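Local coordinates for protein putative alpha-L-fucosidase (Bacteroides thetaiotaomicron, PDB 4H41) that is a putative alpha-L-fucosidase, a probable glycoside hydrolase with a TIM-barrel fold that may act on fucose-containing host glycans, at residues 191-196 and 236-241; 70-75 and 159-164; 197-202 and 245-250; 217-222 and 253-258; 49-54 and 318-323. All coordinates share one frame; numbering follows the deposited sequence.

Interaction 1 (191-196 and 236-241)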
# COMPACT_ATOMS: atom_id res chain seq x y z
N LEU B 191 27.14 25.93 -13.90
CA LEU B 191 26.75 24.52 -13.87
C LEU B 191 25.37 24.33 -14.50
O LEU B 191 24.53 25.25 -14.52
CB LEU B 191 26.72 24.00 -12.44
CG LEU B 191 28.05 23.86 -11.74
CD1 LEU B 191 27.85 23.35 -10.33
CD2 LEU B 191 28.97 22.91 -12.49
N PRO B 192 25.10 23.14 -15.01
CA PRO B 192 23.79 22.90 -15.63
C PRO B 192 22.62 23.00 -14.68
O PRO B 192 22.75 22.72 -13.49
CB PRO B 192 23.90 21.47 -16.18
CG PRO B 192 25.12 20.89 -15.62
CD PRO B 192 26.00 21.98 -15.14
N THR B 193 21.48 23.38 -15.22
CA THR B 193 20.21 23.47 -14.50
C THR B 193 19.11 22.73 -15.28
O THR B 193 19.18 22.62 -16.50
CB THR B 193 19.81 24.94 -14.35
OG1 THR B 193 19.73 25.45 -15.67
CG2 THR B 193 20.82 25.77 -13.53
N PHE B 194 18.12 22.24 -14.60
CA PHE B 194 16.97 21.63 -15.29
C PHE B 194 15.74 21.72 -14.43
O PHE B 194 15.81 21.96 -13.21
CB PHE B 194 17.25 20.18 -15.74
CG PHE B 194 17.08 19.09 -14.70
CD1 PHE B 194 18.07 18.87 -13.75
CD2 PHE B 194 16.00 18.22 -14.76
CE1 PHE B 194 17.94 17.81 -12.82
CE2 PHE B 194 15.84 17.22 -13.81
CZ PHE B 194 16.84 16.98 -12.89
N ILE B 195 14.58 21.56 -15.11
CA ILE B 195 13.26 21.49 -14.50
C ILE B 195 12.63 20.13 -14.86
O ILE B 195 13.00 19.52 -15.86
CB ILE B 195 12.35 22.68 -14.93
CG1 ILE B 195 12.16 22.77 -16.45
CG2 ILE B 195 12.84 23.98 -14.33
CD1 ILE B 195 11.02 23.66 -16.86
N SER B 196 11.68 19.67 -14.07
CA SER B 196 10.94 18.44 -14.33
C SER B 196 9.43 18.69 -14.13
O SER B 196 8.82 18.29 -13.13
CB SER B 196 11.44 17.27 -13.48
OG SER B 196 10.80 16.07 -13.92
N VAL B 236 18.66 30.32 -18.92
CA VAL B 236 19.18 29.86 -17.64
C VAL B 236 18.68 28.47 -17.22
O VAL B 236 19.08 28.01 -16.17
CB VAL B 236 18.92 30.90 -16.53
CG1 VAL B 236 19.66 32.21 -16.80
CG2 VAL B 236 17.43 31.15 -16.34
N VAL B 237 17.87 27.79 -18.05
CA VAL B 237 17.41 26.42 -17.80
C VAL B 237 17.92 25.59 -18.99
O VAL B 237 17.45 25.79 -20.10
CB VAL B 237 15.89 26.36 -17.61
CG1 VAL B 237 15.45 24.93 -17.39
CG2 VAL B 237 15.46 27.27 -16.46
N ASP B 238 18.87 24.68 -18.77
CA ASP B 238 19.52 23.91 -19.84
C ASP B 238 18.71 22.75 -20.37
O ASP B 238 18.91 22.37 -21.51
CB ASP B 238 20.86 23.36 -19.37
CG ASP B 238 21.83 24.47 -18.99
OD1 ASP B 238 22.07 25.38 -19.82
OD2 ASP B 238 22.23 24.51 -17.84
N ALA B 239 17.90 22.13 -19.55
CA ALA B 239 17.14 20.96 -19.94
C ALA B 239 15.79 20.96 -19.30
O ALA B 239 15.58 21.53 -18.23
CB ALA B 239 17.89 19.69 -19.53
N CYS B 240 14.87 20.26 -19.95
CA CYS B 240 13.54 20.07 -19.40
C CYS B 240 13.30 18.56 -19.45
O CYS B 240 13.58 17.91 -20.48
CB CYS B 240 12.48 20.83 -20.18
SG CYS B 240 10.82 20.68 -19.47
N ALA B 241 12.84 18.01 -18.33
CA ALA B 241 12.59 16.57 -18.15
C ALA B 241 11.15 16.35 -17.78
O ALA B 241 10.84 16.14 -16.61
CB ALA B 241 13.53 16.00 -17.08
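Asp238 OD2 receives the backbone N of Thr193 at 3.0 Å, on its anti side and 16° out of the carboxylate plane, and also forms a salt bridge with Lys185 of helix 173-187. Thr193 answers with its hydroxyl: OG1 donates to Val236 O at 2.7 Å, arriving tilted from the carbonyl plane, and takes a weak bond from Asp238 N. A chi1 of 58° sets OG1 between the backbone N and carbonyl carbon of its own residue, directing it across to Val236 O and Asp238 N. With an alanine for Asp238, Thr193 N is likely to lose its acceptor and Lys185 this counter-charge. A backbone ladder runs from Ile195 N to Ala239 O and from Ala241 N to Ile195 O, the latter 2.9 Å long and in the carbonyl plane. At its far end Ser196 OG meets Ala241 O at 2.7 Å, nearly along the C=O axis, and is also bonded to Asn273. Phe194 CB touches Ala239 CB at 3.9 Å on one face of the sheet; on the other, Ile195 CG1 packs against Cys240 SG, and the Ile195 side chain crosses that of Val237 at about a right angle. The bridges Phe194-Ala239 and Ile195-Cys240 are parallel, with strand axes 4.8 Å apart and inclined by 32°, as expected of the twisted neighbouring strands 193-195 and 239-243 of a TIM barrel.

Interaction 2 (70-75 and 159-164)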
# COMPACT_ATOMS: atom_id res chain seq x y z
N THR B 70 24.09 10.06 -12.91
CA THR B 70 23.57 11.31 -12.36
C THR B 70 22.56 11.03 -11.27
O THR B 70 21.68 10.22 -11.47
CB THR B 70 22.91 12.12 -13.49
OG1 THR B 70 23.89 12.43 -14.48
CG2 THR B 70 22.31 13.42 -13.00
N VAL B 71 22.70 11.70 -10.12
CA VAL B 71 21.73 11.58 -9.02
C VAL B 71 21.25 12.97 -8.66
O VAL B 71 22.06 13.93 -8.61
CB VAL B 71 22.27 10.80 -7.82
CG1 VAL B 71 22.51 9.35 -8.20
CG2 VAL B 71 23.55 11.44 -7.27
N ILE B 72 19.95 13.12 -8.47
CA ILE B 72 19.33 14.41 -8.25
C ILE B 72 18.56 14.41 -6.95
O ILE B 72 17.49 13.77 -6.88
CB ILE B 72 18.39 14.79 -9.41
CG1 ILE B 72 19.09 14.71 -10.80
CG2 ILE B 72 17.78 16.17 -9.13
CD1 ILE B 72 18.53 13.63 -11.70
N MSE B 73 19.03 15.18 -5.95
CA MSE B 73 18.30 15.26 -4.67
C MSE B 73 17.13 16.16 -4.92
O MSE B 73 17.33 17.31 -5.28
CB MSE B 73 19.21 15.79 -3.57
CG MSE B 73 18.62 15.51 -2.19
SE MSE B 73 19.70 16.36 -0.82
CE MSE B 73 19.42 18.09 -1.37
N ILE B 74 15.94 15.63 -4.86
CA ILE B 74 14.77 16.32 -5.43
C ILE B 74 14.42 17.67 -4.80
O ILE B 74 14.10 18.59 -5.55
CB ILE B 74 13.54 15.35 -5.49
CG1 ILE B 74 12.49 15.87 -6.49
CG2 ILE B 74 12.96 15.09 -4.13
CD1 ILE B 74 11.43 14.82 -6.89
N ARG B 75 14.54 17.84 -3.48
CA ARG B 75 14.29 19.15 -2.86
C ARG B 75 15.01 19.22 -1.53
O ARG B 75 14.81 18.38 -0.63
CB ARG B 75 12.81 19.50 -2.73
CG ARG B 75 11.96 18.54 -1.93
CD ARG B 75 10.49 18.78 -2.15
NE ARG B 75 10.05 18.50 -3.52
CZ ARG B 75 9.67 17.32 -4.00
NH1 ARG B 75 9.68 16.23 -3.23
NH2 ARG B 75 9.30 17.20 -5.27
N GLY B 159 25.42 20.20 -10.65
CA GLY B 159 24.24 20.81 -11.23
C GLY B 159 23.17 21.16 -10.23
O GLY B 159 23.29 20.86 -9.04
N TRP B 160 22.13 21.80 -10.75
CA TRP B 160 21.00 22.29 -9.97
C TRP B 160 19.70 21.80 -10.55
O TRP B 160 19.51 21.81 -11.77
CB TRP B 160 20.99 23.82 -10.00
CG TRP B 160 22.27 24.46 -9.56
CD1 TRP B 160 23.33 24.77 -10.34
CD2 TRP B 160 22.61 24.87 -8.23
NE1 TRP B 160 24.28 25.46 -9.60
CE2 TRP B 160 23.87 25.50 -8.29
CE3 TRP B 160 21.96 24.79 -6.98
CZ2 TRP B 160 24.50 26.04 -7.16
CZ3 TRP B 160 22.57 25.38 -5.87
CH2 TRP B 160 23.83 25.99 -5.97
N TYR B 161 18.78 21.40 -9.69
CA TYR B 161 17.45 20.99 -10.10
C TYR B 161 16.49 22.05 -9.57
O TYR B 161 16.41 22.27 -8.36
CB TYR B 161 17.12 19.57 -9.59
CG TYR B 161 15.65 19.26 -9.74
CD1 TYR B 161 15.03 19.29 -10.99
CD2 TYR B 161 14.85 19.03 -8.63
CE1 TYR B 161 13.66 19.05 -11.12
CE2 TYR B 161 13.49 18.75 -8.75
CZ TYR B 161 12.89 18.80 -10.01
OH TYR B 161 11.56 18.63 -10.18
N ILE B 162 15.79 22.73 -10.47
CA ILE B 162 14.82 23.78 -10.11
C ILE B 162 13.52 23.04 -9.84
O ILE B 162 12.84 22.59 -10.77
CB ILE B 162 14.76 24.85 -11.22
CG1 ILE B 162 16.16 25.50 -11.41
CG2 ILE B 162 13.71 25.91 -10.89
CD1 ILE B 162 16.33 26.19 -12.70
N SER B 163 13.25 22.81 -8.55
CA SER B 163 12.22 21.89 -8.07
C SER B 163 10.78 22.40 -8.07
O SER B 163 9.88 21.61 -7.76
CB SER B 163 12.59 21.42 -6.65
OG SER B 163 12.75 22.54 -5.81
N GLY B 164 10.55 23.64 -8.48
CA GLY B 164 9.20 24.18 -8.61
C GLY B 164 8.46 23.53 -9.76
O GLY B 164 8.75 23.83 -10.92
O HOH W 1 10.12 18.67 -7.86
O HOH W 2 9.12 20.61 -5.21
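Ile72 opens the contact by pressing CG2 against Tyr161 CB at 3.5 Å, with the two side chains crossing at about a right angle. Its CG2 also approaches Tyr161 CG, so the methyl sits at the root of the aromatic side chain. Ile74 follows with two different surfaces. Its CG1 lies 3.8 Å from Tyr161 CE2, the side chains running side by side in the same direction, while its carbonyl O comes to the ring edge in the ring plane, 3.2 Å from Tyr161 CD2. That oxygen also has Ser163 CB at 3.4 Å; it is buried with no polar partner in the model, and its neighbours across the contact are carbons of Tyr161 and Ser163. Tyr161 CG stands anti to the backbone N (chi1 167°), which carries the ring across to Ile74. Strands 70-73 and 157-162 are not neighbours in the eight-stranded parallel barrel, since strand 115-119 separates them; the nearest CA atoms, those of Arg75 and Ser163, are 6.2 Å apart, and the side chains meet across the barrel interior, where Phe194 and Phe38 also meet the Tyr161 ring. Arg75 is joined to the second segment through water. One water accepts from its NH2 and is bonded to Ser163 O and, at 2.7 Å, to Tyr161 OH; another accepts from NE and is bonded to Ser163 O at 2.8 Å. The remaining nitrogen, NH1, is held by Ile42 O, and Tyr161 OH also bonds an unidentified bound molecule.

Interaction 3 (197-202 and 245-250)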
# COMPACT_ATOMS: atom_id res chain seq x y z
N PRO B 197 8.83 19.41 -15.08
CA PRO B 197 7.38 19.66 -15.01
C PRO B 197 6.59 18.39 -15.36
O PRO B 197 7.20 17.36 -15.63
CB PRO B 197 7.18 20.74 -16.08
CG PRO B 197 8.27 20.47 -17.08
CD PRO B 197 9.42 19.96 -16.31
N TRP B 198 5.27 18.47 -15.40
CA TRP B 198 4.44 17.32 -15.79
C TRP B 198 3.48 17.78 -16.89
O TRP B 198 3.39 18.97 -17.17
CB TRP B 198 3.73 16.68 -14.57
CG TRP B 198 2.51 17.39 -14.05
CD1 TRP B 198 1.22 17.12 -14.37
CD2 TRP B 198 2.48 18.35 -12.99
NE1 TRP B 198 0.37 17.95 -13.64
CE2 TRP B 198 1.12 18.67 -12.76
CE3 TRP B 198 3.46 19.04 -12.26
CZ2 TRP B 198 0.73 19.68 -11.87
CZ3 TRP B 198 3.07 19.98 -11.33
CH2 TRP B 198 1.73 20.33 -11.17
N ILE B 199 2.86 16.84 -17.58
CA ILE B 199 1.91 17.11 -18.66
C ILE B 199 0.53 17.06 -18.04
O ILE B 199 0.22 16.11 -17.34
CB ILE B 199 2.04 16.12 -19.85
CG1 ILE B 199 3.49 16.13 -20.40
CG2 ILE B 199 1.01 16.47 -20.94
CD1 ILE B 199 3.82 14.96 -21.29
N ASP B 200 -0.31 18.03 -18.34
CA ASP B 200 -1.66 18.10 -17.74
C ASP B 200 -2.64 17.15 -18.46
O ASP B 200 -3.67 17.56 -19.02
CB ASP B 200 -2.14 19.55 -17.83
CG ASP B 200 -3.45 19.83 -17.15
OD1 ASP B 200 -3.73 19.18 -16.10
OD2 ASP B 200 -4.21 20.68 -17.66
N GLY B 201 -2.30 15.87 -18.42
CA GLY B 201 -3.02 14.83 -19.12
C GLY B 201 -4.15 14.18 -18.36
O GLY B 201 -4.52 14.62 -17.28
N LYS B 202 -4.65 13.07 -18.92
CA LYS B 202 -5.82 12.41 -18.37
C LYS B 202 -5.61 11.81 -17.00
O LYS B 202 -6.59 11.56 -16.31
CB LYS B 202 -6.38 11.34 -19.32
CG LYS B 202 -5.43 10.16 -19.57
CD LYS B 202 -6.16 9.03 -20.33
CE LYS B 202 -6.49 9.42 -21.76
NZ LYS B 202 -6.87 8.24 -22.61
N GLY B 245 4.27 10.33 -16.98
CA GLY B 245 3.20 9.46 -16.55
C GLY B 245 1.78 9.92 -16.60
O GLY B 245 0.90 9.09 -16.37
N HIS B 246 1.51 11.22 -16.84
CA HIS B 246 0.13 11.70 -16.74
C HIS B 246 -0.65 11.60 -18.05
O HIS B 246 -1.84 11.93 -18.05
CB HIS B 246 0.10 13.14 -16.23
CG HIS B 246 0.76 13.32 -14.89
ND1 HIS B 246 2.12 13.48 -14.79
CD2 HIS B 246 0.23 13.31 -13.65
CE1 HIS B 246 2.37 13.64 -13.49
NE2 HIS B 246 1.26 13.57 -12.77
N ILE B 247 -0.03 11.13 -19.12
CA ILE B 247 -0.69 10.93 -20.41
C ILE B 247 -0.82 9.42 -20.63
O ILE B 247 -0.09 8.63 -20.04
CB ILE B 247 0.06 11.63 -21.57
CG1 ILE B 247 1.51 11.18 -21.70
CG2 ILE B 247 -0.05 13.16 -21.44
CD1 ILE B 247 2.21 11.72 -22.96
N ASP B 248 -1.69 9.05 -21.54
CA ASP B 248 -1.88 7.63 -21.89
C ASP B 248 -0.73 7.16 -22.77
O ASP B 248 -0.04 7.96 -23.43
CB ASP B 248 -3.22 7.42 -22.55
CG ASP B 248 -3.87 6.06 -22.30
OD1 ASP B 248 -3.15 5.13 -21.82
OD2 ASP B 248 -5.10 5.94 -22.53
N TYR B 249 -0.52 5.85 -22.81
CA TYR B 249 0.63 5.26 -23.52
C TYR B 249 0.52 5.42 -25.04
O TYR B 249 1.55 5.41 -25.70
CB TYR B 249 0.86 3.78 -23.14
CG TYR B 249 0.94 3.61 -21.65
CD1 TYR B 249 2.10 3.95 -20.95
CD2 TYR B 249 -0.17 3.23 -20.91
CE1 TYR B 249 2.14 3.91 -19.55
CE2 TYR B 249 -0.12 3.15 -19.52
CZ TYR B 249 1.03 3.50 -18.85
OH TYR B 249 1.06 3.50 -17.47
N ASP B 250 -0.67 5.64 -25.57
CA ASP B 250 -0.84 5.87 -27.01
C ASP B 250 -0.75 7.41 -27.33
O ASP B 250 -0.91 7.80 -28.48
CB ASP B 250 -2.15 5.28 -27.51
CG ASP B 250 -3.40 5.76 -26.81
OD1 ASP B 250 -3.29 6.65 -25.95
OD2 ASP B 250 -4.49 5.20 -27.09
O HOH W 3 3.08 13.79 -17.31
O HOH W 4 -5.52 8.07 -25.32
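The His246 ring carries Trp198 CD1 over the centre of one face, 3.7 Å above its plane, while a water lies in plane at its edge. The pair is oblique rather than stacked: the imidazole and the five-membered ring of Trp198 have centroids 4.5 Å apart and planes at 40°. Trp198 CB, placed by the backbone, adds to the contact, touching His246 CE1 at 3.5 Å. A chi1 of 78° swings CG and CD1 of Trp198 over the imidazole face. The edge water is bonded to His246 ND1 at 2.7 Å and accepts from the backbone N atoms of His246 and Ile199, so it links both loops and helps fix the rotation of the imidazole.

Farther along, Ile199 and Ile247 bring their CG2 methyls together at 3.5 Å, and both side chains continue onto Phe255 of helix 252-266. At Gly201 the backbones close in, its CA lying 3.3 Å from His246 O in a CA-H...O contact; a side chain at this position would run into that oxygen and the Ile247 methyl. Lys202, its chain bent at chi3, turns its ammonium to Asp248 OD2 at 2.9 Å, meeting it on the anti side, 21° out of the carboxylate plane. A water bridges the same NZ to Asp250 OD1, while Asp250 OD2 forms a salt bridge with Lys80 of the second subunit. These two loops follow neighbouring barrel strands, and their contact grades from aromatic and aliphatic packing to an ion pair beside the subunit boundary, where Asp248 and Asp250 would probably favour a charged lysine.

Interaction 4 (217-222 and 253-258)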
# COMPACT_ATOMS: atom_id res chain seq x y z
N VAL B 217 -5.28 18.36 -21.25
CA VAL B 217 -4.80 19.39 -22.15
C VAL B 217 -4.60 18.82 -23.57
O VAL B 217 -4.14 17.69 -23.74
CB VAL B 217 -3.50 20.03 -21.60
CG1 VAL B 217 -2.30 19.08 -21.68
CG2 VAL B 217 -3.19 21.35 -22.32
N SER B 218 -4.90 19.62 -24.58
CA SER B 218 -4.63 19.21 -25.97
C SER B 218 -3.15 19.40 -26.25
O SER B 218 -2.47 20.19 -25.58
CB SER B 218 -5.45 20.06 -26.94
OG SER B 218 -4.97 21.40 -26.94
N VAL B 219 -2.64 18.69 -27.23
CA VAL B 219 -1.24 18.87 -27.65
C VAL B 219 -1.01 20.32 -28.07
O VAL B 219 0.02 20.89 -27.74
CB VAL B 219 -0.88 17.92 -28.83
CG1 VAL B 219 0.46 18.29 -29.43
CG2 VAL B 219 -0.88 16.49 -28.39
N GLN B 220 -1.99 20.92 -28.78
CA GLN B 220 -1.90 22.28 -29.28
C GLN B 220 -1.80 23.30 -28.16
O GLN B 220 -0.96 24.21 -28.24
CB GLN B 220 -3.11 22.62 -30.18
CG GLN B 220 -3.20 21.73 -31.44
CD GLN B 220 -4.05 20.45 -31.31
OE1 GLN B 220 -4.05 19.74 -30.29
NE2 GLN B 220 -4.73 20.08 -32.40
N GLN B 221 -2.63 23.17 -27.12
CA GLN B 221 -2.60 24.12 -25.98
C GLN B 221 -1.34 23.92 -25.14
O GLN B 221 -0.75 24.89 -24.68
CB GLN B 221 -3.85 23.96 -25.12
CG GLN B 221 -4.07 25.07 -24.10
CD GLN B 221 -4.17 26.45 -24.68
OE1 GLN B 221 -4.64 26.66 -25.81
NE2 GLN B 221 -3.70 27.44 -23.95
N HIS B 222 -0.91 22.68 -24.96
CA HIS B 222 0.34 22.38 -24.25
C HIS B 222 1.50 23.05 -24.98
O HIS B 222 2.29 23.72 -24.35
CB HIS B 222 0.54 20.87 -24.19
CG HIS B 222 1.86 20.43 -23.65
ND1 HIS B 222 2.07 20.26 -22.29
CD2 HIS B 222 2.99 20.10 -24.32
CE1 HIS B 222 3.31 19.84 -22.17
NE2 HIS B 222 3.91 19.74 -23.37
N ASP B 253 3.93 9.45 -28.37
CA ASP B 253 4.53 9.99 -29.59
C ASP B 253 4.09 11.43 -29.87
O ASP B 253 4.93 12.26 -30.20
CB ASP B 253 4.22 9.13 -30.81
CG ASP B 253 4.88 7.78 -30.84
OD1 ASP B 253 5.88 7.59 -30.11
OD2 ASP B 253 4.44 6.92 -31.65
N ALA B 254 2.81 11.73 -29.67
CA ALA B 254 2.32 13.09 -29.94
C ALA B 254 2.96 14.12 -29.01
O ALA B 254 3.44 15.15 -29.48
CB ALA B 254 0.80 13.13 -29.80
N PHE B 255 2.99 13.84 -27.69
CA PHE B 255 3.56 14.80 -26.75
C PHE B 255 5.08 14.84 -26.83
O PHE B 255 5.66 15.91 -26.72
CB PHE B 255 3.10 14.52 -25.31
CG PHE B 255 1.73 15.09 -25.03
CD1 PHE B 255 1.57 16.42 -24.69
CD2 PHE B 255 0.59 14.31 -25.17
CE1 PHE B 255 0.31 16.96 -24.49
CE2 PHE B 255 -0.68 14.85 -24.95
CZ PHE B 255 -0.81 16.17 -24.62
N PHE B 256 5.74 13.69 -26.99
CA PHE B 256 7.20 13.72 -27.07
C PHE B 256 7.69 14.44 -28.32
O PHE B 256 8.71 15.13 -28.25
CB PHE B 256 7.79 12.31 -27.01
CG PHE B 256 7.75 11.62 -25.65
CD1 PHE B 256 7.10 12.19 -24.56
CD2 PHE B 256 8.34 10.38 -25.48
CE1 PHE B 256 7.10 11.56 -23.32
CE2 PHE B 256 8.36 9.77 -24.23
CZ PHE B 256 7.72 10.35 -23.16
N THR B 257 6.96 14.33 -29.43
CA THR B 257 7.33 15.03 -30.66
C THR B 257 7.25 16.55 -30.43
O THR B 257 8.19 17.29 -30.79
CB THR B 257 6.44 14.61 -31.83
OG1 THR B 257 6.66 13.21 -32.07
CG2 THR B 257 6.76 15.39 -33.10
N VAL B 258 6.19 17.01 -29.77
CA VAL B 258 6.06 18.43 -29.46
C VAL B 258 7.12 18.90 -28.45
O VAL B 258 7.69 19.96 -28.65
CB VAL B 258 4.64 18.73 -28.95
CG1 VAL B 258 4.61 19.97 -28.11
CG2 VAL B 258 3.66 18.81 -30.12
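Ala254 begins the contact, its CB 4.0 Å from Val219 CG2 on the solvent-exposed side of the helix. Phe255 follows and brings its ring against Val219 and His222 of helix 219-233. Val219 CG2 sits over one face of that ring, 3.9 Å from the centroid and 17° off the ring normal, a CH-pi contact in which the two side chains run antiparallel alongside one another. The edge of the same ring is turned to the face of His222 in a T-shaped pair, with planes at 82° and centroids 5.3 Å apart; Phe255 CE1 comes 3.9 Å from His222 CG. Val217 O also lies in the plane of the phenyl ring, at its edge beside CZ. His222 CG is anti to its backbone N (chi1 172°), which turns the imidazole out to meet the phenyl edge, and Asn259 OD1, one turn beyond Phe255 on its helix, accepts from His222 NE2. Helices 219-233 and 252-266 belong to the outer layer of the TIM barrel, and this packing joins the first turns of two helices that follow the neighbouring strands 193-195 and 239-243. Ser218 caps the first helix, its OG accepting from Gln221 N at 2.9 Å. Val258 completes the walk: its CG2 meets Val219 CG1 at 3.3 Å, tighter than usual for two carbons, and its CG1 reaches the His222 ring at the edge, 4.1 Å from CD2.

Interaction 5 (49-54 and 318-323)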
# COMPACT_ATOMS: atom_id res chain seq x y z
N GLN B 49 12.04 4.96 3.61
CA GLN B 49 12.55 3.58 3.80
C GLN B 49 13.46 3.45 5.02
O GLN B 49 13.84 2.35 5.34
CB GLN B 49 13.27 3.05 2.56
CG GLN B 49 12.33 3.03 1.35
CD GLN B 49 12.81 2.09 0.30
OE1 GLN B 49 12.66 0.89 0.44
NE2 GLN B 49 13.41 2.59 -0.75
N ASN B 50 13.81 4.56 5.68
CA ASN B 50 14.60 4.59 6.93
C ASN B 50 16.01 4.03 6.70
O ASN B 50 16.60 3.42 7.59
CB ASN B 50 13.86 3.86 8.06
CG ASN B 50 12.70 4.71 8.50
OD1 ASN B 50 12.92 5.84 8.93
ND2 ASN B 50 11.48 4.16 8.50
N TRP B 51 16.55 4.32 5.54
CA TRP B 51 17.91 3.91 5.22
C TRP B 51 18.93 4.82 5.87
O TRP B 51 18.67 6.02 6.05
CB TRP B 51 18.12 3.95 3.70
CG TRP B 51 17.44 2.88 2.94
CD1 TRP B 51 16.70 1.84 3.42
CD2 TRP B 51 17.46 2.73 1.51
NE1 TRP B 51 16.22 1.08 2.38
CE2 TRP B 51 16.73 1.57 1.20
CE3 TRP B 51 18.07 3.45 0.48
CZ2 TRP B 51 16.51 1.17 -0.13
CZ3 TRP B 51 17.87 3.05 -0.83
CH2 TRP B 51 17.09 1.91 -1.12
N GLY B 52 20.08 4.24 6.21
CA GLY B 52 21.25 4.94 6.69
C GLY B 52 22.31 4.92 5.61
O GLY B 52 22.06 4.50 4.48
N GLU B 53 23.51 5.39 5.94
CA GLU B 53 24.59 5.47 4.95
C GLU B 53 24.94 4.10 4.37
O GLU B 53 25.25 4.01 3.19
CB GLU B 53 25.84 6.12 5.54
CG GLU B 53 26.87 6.41 4.45
CD GLU B 53 27.89 7.47 4.75
OE1 GLU B 53 27.56 8.47 5.42
OE2 GLU B 53 28.99 7.37 4.17
N LYS B 54 24.87 3.02 5.16
CA LYS B 54 25.17 1.67 4.64
C LYS B 54 24.25 1.27 3.49
O LYS B 54 24.70 0.78 2.45
CB LYS B 54 25.07 0.64 5.75
CG LYS B 54 25.49 -0.76 5.37
CD LYS B 54 25.24 -1.73 6.53
CE LYS B 54 26.14 -2.92 6.47
NZ LYS B 54 25.71 -4.01 7.39
N SER B 318 14.95 -0.53 -7.23
CA SER B 318 16.10 -1.10 -6.54
C SER B 318 15.88 -2.49 -6.01
O SER B 318 14.90 -2.73 -5.34
CB SER B 318 16.48 -0.22 -5.36
OG SER B 318 17.51 -0.82 -4.59
N PRO B 319 16.90 -3.37 -6.10
CA PRO B 319 16.82 -4.66 -5.39
C PRO B 319 16.71 -4.53 -3.86
O PRO B 319 16.27 -5.46 -3.19
CB PRO B 319 18.19 -5.32 -5.74
CG PRO B 319 18.57 -4.72 -7.02
CD PRO B 319 18.12 -3.27 -6.92
N GLN B 320 17.05 -3.35 -3.31
CA GLN B 320 16.97 -3.09 -1.88
C GLN B 320 15.64 -2.49 -1.44
O GLN B 320 15.38 -2.41 -0.23
CB GLN B 320 18.10 -2.10 -1.52
CG GLN B 320 18.38 -2.02 -0.04
CD GLN B 320 19.61 -1.20 0.28
OE1 GLN B 320 20.14 -1.34 1.36
NE2 GLN B 320 20.06 -0.29 -0.60
N SER B 321 14.78 -2.11 -2.38
CA SER B 321 13.52 -1.49 -2.01
C SER B 321 12.63 -2.41 -1.16
O SER B 321 12.52 -3.62 -1.43
CB SER B 321 12.71 -1.08 -3.23
OG SER B 321 11.50 -0.47 -2.82
N ALA B 322 11.86 -1.78 -0.26
CA ALA B 322 10.81 -2.47 0.52
C ALA B 322 9.70 -3.00 -0.41
O ALA B 322 8.94 -3.89 -0.02
CB ALA B 322 10.21 -1.50 1.54
N TYR B 323 9.56 -2.41 -1.62
CA TYR B 323 8.62 -2.85 -2.62
C TYR B 323 9.36 -3.87 -3.46
O TYR B 323 10.11 -3.51 -4.36
CB TYR B 323 8.12 -1.67 -3.49
CG TYR B 323 7.60 -0.48 -2.72
CD1 TYR B 323 6.95 -0.64 -1.48
CD2 TYR B 323 7.66 0.80 -3.25
CE1 TYR B 323 6.38 0.44 -0.82
CE2 TYR B 323 7.14 1.90 -2.57
CZ TYR B 323 6.50 1.71 -1.36
OH TYR B 323 5.98 2.77 -0.65
O HOH W 5 14.03 -0.81 2.09
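Gln49 OE1 accepts from Ala322 N at 2.9 Å, in a bond fairly straight (165° at the hydrogen) and tilted 18° from the carbonyl plane. A water donates to the same oxygen at 2.7 Å, accepts from Trp51 NE1 and donates to Gln320 O. The Trp51 ring lies between two amides: Gln320 NE2 stands over one face, 3.7 Å above the plane, and Gln49 NE2 over the opposite face. Gln320 CG, anti to the backbone N (chi1 -164°) with an extended chain beyond, touches Trp51 CZ2 at 3.7 Å and lays the amide along the ring. Shortening Gln49 to an alanine is likely to cost Ala322 N its acceptor and the bridging water one of its partners. Farther out, Ser314 O holds Gln49 NE2, Glu55 O and Asp59 hold the Gln320 amide, and His328 of the third subunit meets the Trp51 ring edge-to-face. A type I turn from Ser318 to Ser321 and two ST turns shape the second segment: Ser318 OG accepts from Gln320 N and bonds Asp59, Ser321 OG accepts from Tyr323 N and bonds His315 O. The contact ties the lead-in to helix 53-65 to the turn before helix 324-337, at a subunit interface of the TIM barrel.

From the N terminus, residues 49-54 open the longest loop, closed at 318-323 by interaction 5, and the other four contacts nest inside it. Interaction 2 opens at strand 70-73 and closes at 159-164 before any of the remaining three begins. Interactions 1, 3 and 4 then open in turn at 191-196, 197-202 and 217-222 and close in the same order, so their segments alternate and the three cross. Interactions 1 and 2 share the barrel sheet through neighbouring strands 157-162 and 193-195. Interaction 3 continues from interaction 1 into the loops after the strands and touches interaction 4 in the helix layer, whereas interaction 5 lies across the chain's centre from interactions 1 and 4.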